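Local coordinates for formiminoglutamase (Trypanosoma cruzi, PDB 4MYL), which belongs to the arginase family of metal-dependent hydrolases and probably hydrolyses formiminoglutamate or a related guanidino or formimino compound, at residues 33-38 with 115-120; 235-240 with 277-282. The protein carries 1 engineered substitution. One frame throughout, in Å; residues are numbered along the deposited sequence.

Contact 1 of 2, residues 33-38 with 115-120; sequences VIIGFP and PFVIGG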
loop_
_atom_site.group_PDB
_atom_site.type_symbol
_atom_site.label_atom_id
_atom_site.label_comp_id
_atom_site.label_asym_id
_atom_site.label_seq_id
_atom_site.Cartn_x
_atom_site.Cartn_y
_atom_site.Cartn_z
ATOM N N VAL A 33 7.414 12.801 -28.462
ATOM C CA VAL A 33 8.208 11.692 -28.975
ATOM C C VAL A 33 8.781 10.844 -27.847
ATOM O O VAL A 33 9.451 11.359 -26.953
ATOM C CB VAL A 33 9.337 12.203 -29.857
ATOM C CG1 VAL A 33 10.130 11.030 -30.445
ATOM C CG2 VAL A 33 8.751 13.115 -30.948
ATOM N N ILE A 34 8.487 9.546 -27.898
ATOM C CA ILE A 34 8.956 8.586 -26.907
ATOM C C ILE A 34 10.273 7.945 -27.363
ATOM O O ILE A 34 10.380 7.430 -28.478
ATOM C CB ILE A 34 7.900 7.470 -26.635
ATOM C CG1 ILE A 34 6.637 8.057 -25.996
ATOM C CG2 ILE A 34 8.485 6.352 -25.765
ATOM C CD1 ILE A 34 5.441 7.131 -26.079
ATOM N N ILE A 35 11.269 7.980 -26.486
ATOM C CA ILE A 35 12.585 7.406 -26.758
ATOM C C ILE A 35 12.923 6.426 -25.638
ATOM O O ILE A 35 12.831 6.768 -24.464
ATOM C CB ILE A 35 13.665 8.517 -26.824
ATOM C CG1 ILE A 35 13.285 9.562 -27.884
ATOM C CG2 ILE A 35 15.028 7.920 -27.104
ATOM C CD1 ILE A 35 13.834 10.952 -27.632
ATOM N N GLY A 36 13.289 5.203 -25.993
ATOM C CA GLY A 36 13.652 4.203 -24.998
ATOM C C GLY A 36 15.144 4.176 -24.759
ATOM O O GLY A 36 15.931 4.450 -25.671
ATOM N N PHE A 37 15.537 3.875 -23.526
ATOM C CA PHE A 37 16.955 3.777 -23.158
ATOM C C PHE A 37 17.198 2.520 -22.326
ATOM O O PHE A 37 17.229 2.585 -21.092
ATOM C CB PHE A 37 17.424 5.027 -22.399
ATOM C CG PHE A 37 18.918 5.134 -22.272
ATOM C CD1 PHE A 37 19.692 5.560 -23.343
ATOM C CD2 PHE A 37 19.549 4.805 -21.088
ATOM C CE1 PHE A 37 21.076 5.657 -23.222
ATOM C CE2 PHE A 37 20.932 4.901 -20.960
ATOM C CZ PHE A 37 21.691 5.332 -22.024
ATOM N N PRO A 38 17.367 1.366 -23.006
ATOM C CA PRO A 38 17.442 0.049 -22.357
ATOM C C PRO A 38 18.820 -0.257 -21.777
ATOM O O PRO A 38 19.467 -1.191 -22.243
ATOM C CB PRO A 38 17.112 -0.932 -23.493
ATOM C CG PRO A 38 17.094 -0.134 -24.776
ATOM C CD PRO A 38 17.518 1.273 -24.470
ATOM N N PRO A 115 10.239 15.550 -25.952
ATOM C CA PRO A 115 10.827 14.211 -25.831
ATOM C C PRO A 115 10.479 13.604 -24.470
ATOM O O PRO A 115 10.657 14.272 -23.443
ATOM C CB PRO A 115 12.342 14.476 -25.897
ATOM C CG PRO A 115 12.525 15.997 -25.731
ATOM C CD PRO A 115 11.158 16.607 -25.495
ATOM N N PHE A 116 9.973 12.372 -24.468
ATOM C CA PHE A 116 9.771 11.625 -23.230
ATOM C C PHE A 116 10.673 10.415 -23.282
ATOM O O PHE A 116 10.510 9.565 -24.158
ATOM C CB PHE A 116 8.313 11.167 -23.075
ATOM C CG PHE A 116 8.104 10.177 -21.943
ATOM C CD1 PHE A 116 7.932 10.614 -20.644
ATOM C CD2 PHE A 116 8.093 8.803 -22.183
ATOM C CE1 PHE A 116 7.747 9.703 -19.598
ATOM C CE2 PHE A 116 7.898 7.889 -21.137
ATOM C CZ PHE A 116 7.727 8.345 -19.847
ATOM N N VAL A 117 11.632 10.335 -22.363
ATOM C CA VAL A 117 12.596 9.244 -22.382
ATOM C C VAL A 117 12.277 8.198 -21.315
ATOM O O VAL A 117 12.248 8.501 -20.126
ATOM C CB VAL A 117 14.045 9.749 -22.202
ATOM C CG1 VAL A 117 15.016 8.590 -22.362
ATOM C CG2 VAL A 117 14.368 10.846 -23.208
ATOM N N ILE A 118 12.026 6.967 -21.753
ATOM C CA ILE A 118 11.750 5.862 -20.833
ATOM C C ILE A 118 12.997 4.992 -20.655
ATOM O O ILE A 118 13.514 4.427 -21.612
ATOM C CB ILE A 118 10.516 4.999 -21.273
ATOM C CG1 ILE A 118 10.260 3.864 -20.274
ATOM C CG2 ILE A 118 10.675 4.456 -22.695
ATOM C CD1 ILE A 118 9.856 4.340 -18.907
ATOM N N GLY A 119 13.485 4.918 -19.425
ATOM C CA GLY A 119 14.639 4.096 -19.096
ATOM C C GLY A 119 14.240 2.742 -18.537
ATOM O O GLY A 119 13.051 2.418 -18.470
ATOM N N GLY A 120 15.226 1.953 -18.120
ATOM C CA GLY A 120 16.610 2.389 -18.095
ATOM C C GLY A 120 16.955 2.992 -16.747
ATOM O O GLY A 120 16.086 3.507 -16.053
#
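Pro115 pairs with Val33 in the parallel ladder; its CB lies 4.2 Å from CD1 of Ile35, and its CA-H leans on the carbonyl of Val33. The same carbonyl takes the N-H of Phe116 in a nearly straight bond (N to O 2.7 Å), and Phe116 O in turn accepts from Ile35 N. With its CG anti to the backbone N (chi1 169°), the Phe116 ring lies alongside Ile34, CD2 being 4.1 Å from CG1. Val117 points to the other face, with Ile35 and Phe37; its CG1 rests 3.5 Å from Ile35 O and its CG2 approaches Ile35 CB. Ile118 continues the parallel ladder, its N donating to Ile35 O and its O accepting from Phe37 N, both at 2.8 Å. Its CG2 lies over Gly36, 3.8 Å from that residue's CA, where there is no side chain to meet it. Beyond Gly119 a cis peptide leads into Gly120, whose CA comes 3.1 Å from Phe37 O. The pair lies toward one side of the eight-stranded parallel sheet, strand 33-37 one in from the outermost strand 83-88 and strand 115-119 next to 274-280. Helix 94-110 covers the face of Ile35, Phe37 and Pro115, while Phe299 of helix 290-307 meets the Phe116 ring on the other.

Contact 2 of 2, residues 235-240 with 277-282; sequences FDVDSL and MDMSEL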
loop_
_atom_site.group_PDB
_atom_site.type_symbol
_atom_site.label_atom_id
_atom_site.label_comp_id
_atom_site.label_asym_id
_atom_site.label_seq_id
_atom_site.Cartn_x
_atom_site.Cartn_y
_atom_site.Cartn_z
ATOM N N PHE A 235 11.779 12.043 -13.544
ATOM C CA PHE A 235 10.999 11.271 -12.571
ATOM C C PHE A 235 11.621 9.890 -12.358
ATOM O O PHE A 235 11.414 8.987 -13.147
ATOM C CB PHE A 235 9.523 11.129 -13.010
ATOM C CG PHE A 235 8.543 11.071 -11.851
ATOM C CD1 PHE A 235 8.815 10.317 -10.731
ATOM C CD2 PHE A 235 7.373 11.810 -11.877
ATOM C CE1 PHE A 235 7.938 10.280 -9.675
ATOM C CE2 PHE A 235 6.485 11.772 -10.812
ATOM C CZ PHE A 235 6.779 11.012 -9.712
ATOM N N ASP A 236 12.393 9.744 -11.293
ATOM C CA ASP A 236 12.963 8.464 -10.932
ATOM C C ASP A 236 11.930 7.679 -10.110
ATOM O O ASP A 236 11.515 8.134 -9.057
ATOM C CB ASP A 236 14.244 8.712 -10.127
ATOM C CG ASP A 236 15.071 7.458 -9.920
ATOM O OD1 ASP A 236 14.501 6.382 -9.662
ATOM O OD2 ASP A 236 16.309 7.561 -9.980
ATOM N N VAL A 237 11.499 6.517 -10.589
ATOM C CA VAL A 237 10.404 5.840 -9.917
ATOM C C VAL A 237 10.826 5.239 -8.567
ATOM O O VAL A 237 9.986 4.711 -7.820
ATOM C CB VAL A 237 9.696 4.797 -10.828
ATOM C CG1 VAL A 237 8.952 5.511 -11.939
ATOM C CG2 VAL A 237 10.669 3.780 -11.393
ATOM N N ASP A 238 12.124 5.318 -8.264
ATOM C CA ASP A 238 12.627 4.937 -6.943
ATOM C C ASP A 238 11.998 5.803 -5.846
ATOM O O ASP A 238 12.033 5.456 -4.652
ATOM C CB ASP A 238 14.156 5.047 -6.878
ATOM C CG ASP A 238 14.876 3.869 -7.551
ATOM O OD1 ASP A 238 16.106 3.983 -7.757
ATOM O OD2 ASP A 238 14.239 2.839 -7.874
ATOM N N SER A 239 11.424 6.933 -6.261
ATOM C CA SER A 239 10.788 7.882 -5.341
ATOM C C SER A 239 9.400 7.442 -4.851
ATOM O O SER A 239 8.868 8.043 -3.924
ATOM C CB SER A 239 10.680 9.265 -5.978
ATOM O OG SER A 239 9.819 9.234 -7.093
ATOM N N LEU A 240 8.810 6.427 -5.488
ATOM C CA LEU A 240 7.496 5.913 -5.072
ATOM C C LEU A 240 7.641 4.853 -3.995
ATOM O O LEU A 240 8.611 4.119 -3.966
ATOM C CB LEU A 240 6.688 5.345 -6.257
ATOM C CG LEU A 240 5.987 6.354 -7.176
ATOM C CD1 LEU A 240 6.978 7.005 -8.117
ATOM C CD2 LEU A 240 4.847 5.696 -7.958
ATOM N N MET A 277 10.682 15.250 -20.378
ATOM C CA MET A 277 10.498 14.391 -19.218
ATOM C C MET A 277 11.280 13.118 -19.430
ATOM O O MET A 277 11.366 12.638 -20.553
ATOM C CB MET A 277 9.020 14.038 -19.041
ATOM C CG MET A 277 8.773 13.010 -17.967
ATOM S SD MET A 277 7.031 12.818 -17.561
ATOM C CE MET A 277 7.171 11.678 -16.174
ATOM N N ASP A 278 11.879 12.585 -18.364
ATOM C CA ASP A 278 12.346 11.204 -18.403
ATOM C C ASP A 278 11.842 10.433 -17.182
ATOM O O ASP A 278 11.321 11.024 -16.228
ATOM C CB ASP A 278 13.851 11.069 -18.666
ATOM C CG ASP A 278 14.718 11.380 -17.453
ATOM O OD1 ASP A 278 14.185 11.693 -16.369
ATOM O OD2 ASP A 278 15.963 11.301 -17.594
ATOM N N MET A 279 11.944 9.111 -17.263
ATOM C CA MET A 279 11.416 8.219 -16.238
ATOM C C MET A 279 12.420 7.090 -16.085
ATOM O O MET A 279 12.603 6.312 -17.006
ATOM C CB MET A 279 10.043 7.678 -16.674
ATOM C CG MET A 279 9.349 6.806 -15.636
ATOM S SD MET A 279 7.721 6.236 -16.190
ATOM C CE MET A 279 6.878 7.819 -16.262
ATOM N N SER A 280 13.078 7.012 -14.930
ATOM C CA SER A 280 14.184 6.073 -14.712
ATOM C C SER A 280 13.899 5.040 -13.621
ATOM O O SER A 280 13.102 5.291 -12.721
ATOM C CB SER A 280 15.458 6.830 -14.318
ATOM O OG SER A 280 15.809 7.812 -15.268
ATOM N N GLU A 281 14.579 3.895 -13.720
ATOM C CA GLU A 281 14.635 2.836 -12.702
ATOM C C GLU A 281 13.447 1.864 -12.655
ATOM O O GLU A 281 13.346 1.054 -11.718
ATOM C CB GLU A 281 14.971 3.388 -11.306
ATOM C CG GLU A 281 16.265 4.224 -11.227
ATOM C CD GLU A 281 17.522 3.455 -11.634
ATOM O OE1 GLU A 281 17.441 2.221 -11.834
ATOM O OE2 GLU A 281 18.594 4.092 -11.751
ATOM N N LEU A 282 12.575 1.915 -13.662
ATOM C CA LEU A 282 11.556 0.875 -13.806
ATOM C C LEU A 282 12.274 -0.466 -14.001
ATOM O O LEU A 282 13.063 -0.625 -14.927
ATOM C CB LEU A 282 10.624 1.147 -15.001
ATOM C CG LEU A 282 9.449 0.173 -15.147
ATOM C CD1 LEU A 282 8.540 0.270 -13.940
ATOM C CD2 LEU A 282 8.672 0.446 -16.423
#
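Phe235 and Asp236 pair in parallel with Met279 and Ser280, the backbone ladder running from Phe235 N to Asp278 O, from Ser280 N to Phe235 O (3.1 Å) and from Val237 N to Ser280 O. Past this last bond 235-240 turns into a 3-10 segment, where OD1 of Asp236 accepts Asp238 N (3.0 Å) in an Asx turn. The two aspartates, both manganese ligands, have their carboxylates against the aliphatic part of Glu281: its CG is 3.2 Å from Asp236 OD1 and 3.5 Å from Asp238 OD1. The Glu281 chain bends at chi2 (-60°), and its carboxylate is gripped by Ser249 OG and by the backbone N of Cys43 and Asn122, while Asp238 OD2 receives Cys250 N. Val237 divides its methyls, CG1 meeting Met279 CG at 3.9 Å and CG2 lying 3.5 Å from Leu282 N. On the same face the extended Met277 chain brings CE to 4.0 Å from Phe235 CB. The strands belong to a beta-alpha-beta unit whose helix 258-270 packs on Phe235 and Met277; helix 290-307 packs on Phe235, Met277 and Met279, and strands 141-145 and 114-119 flank the pair.

Both segments of contact 1 precede those of contact 2 in the sequence, yet the centres of the two contacts lie only about 11 Å apart, because strands 114-119 and 274-280 are neighbours in one parallel sheet. Across it the order is 33-37, 115-119, 277-280, 235-236, so the two contacts form four consecutive strands. Probable hydrogen bonds join them, from Gly119 N to Met279 O and from Glu281 N to Gly120 O, and Phe116 packs on Met277. Because the strands are parallel, their C-terminal ends lie together at one end of the sheet, where the loop after Gly120 supplies Asn122 and contact 2 supplies Asp236 and Asp238 to the two-manganese site, as in the alpha/beta fold of arginases.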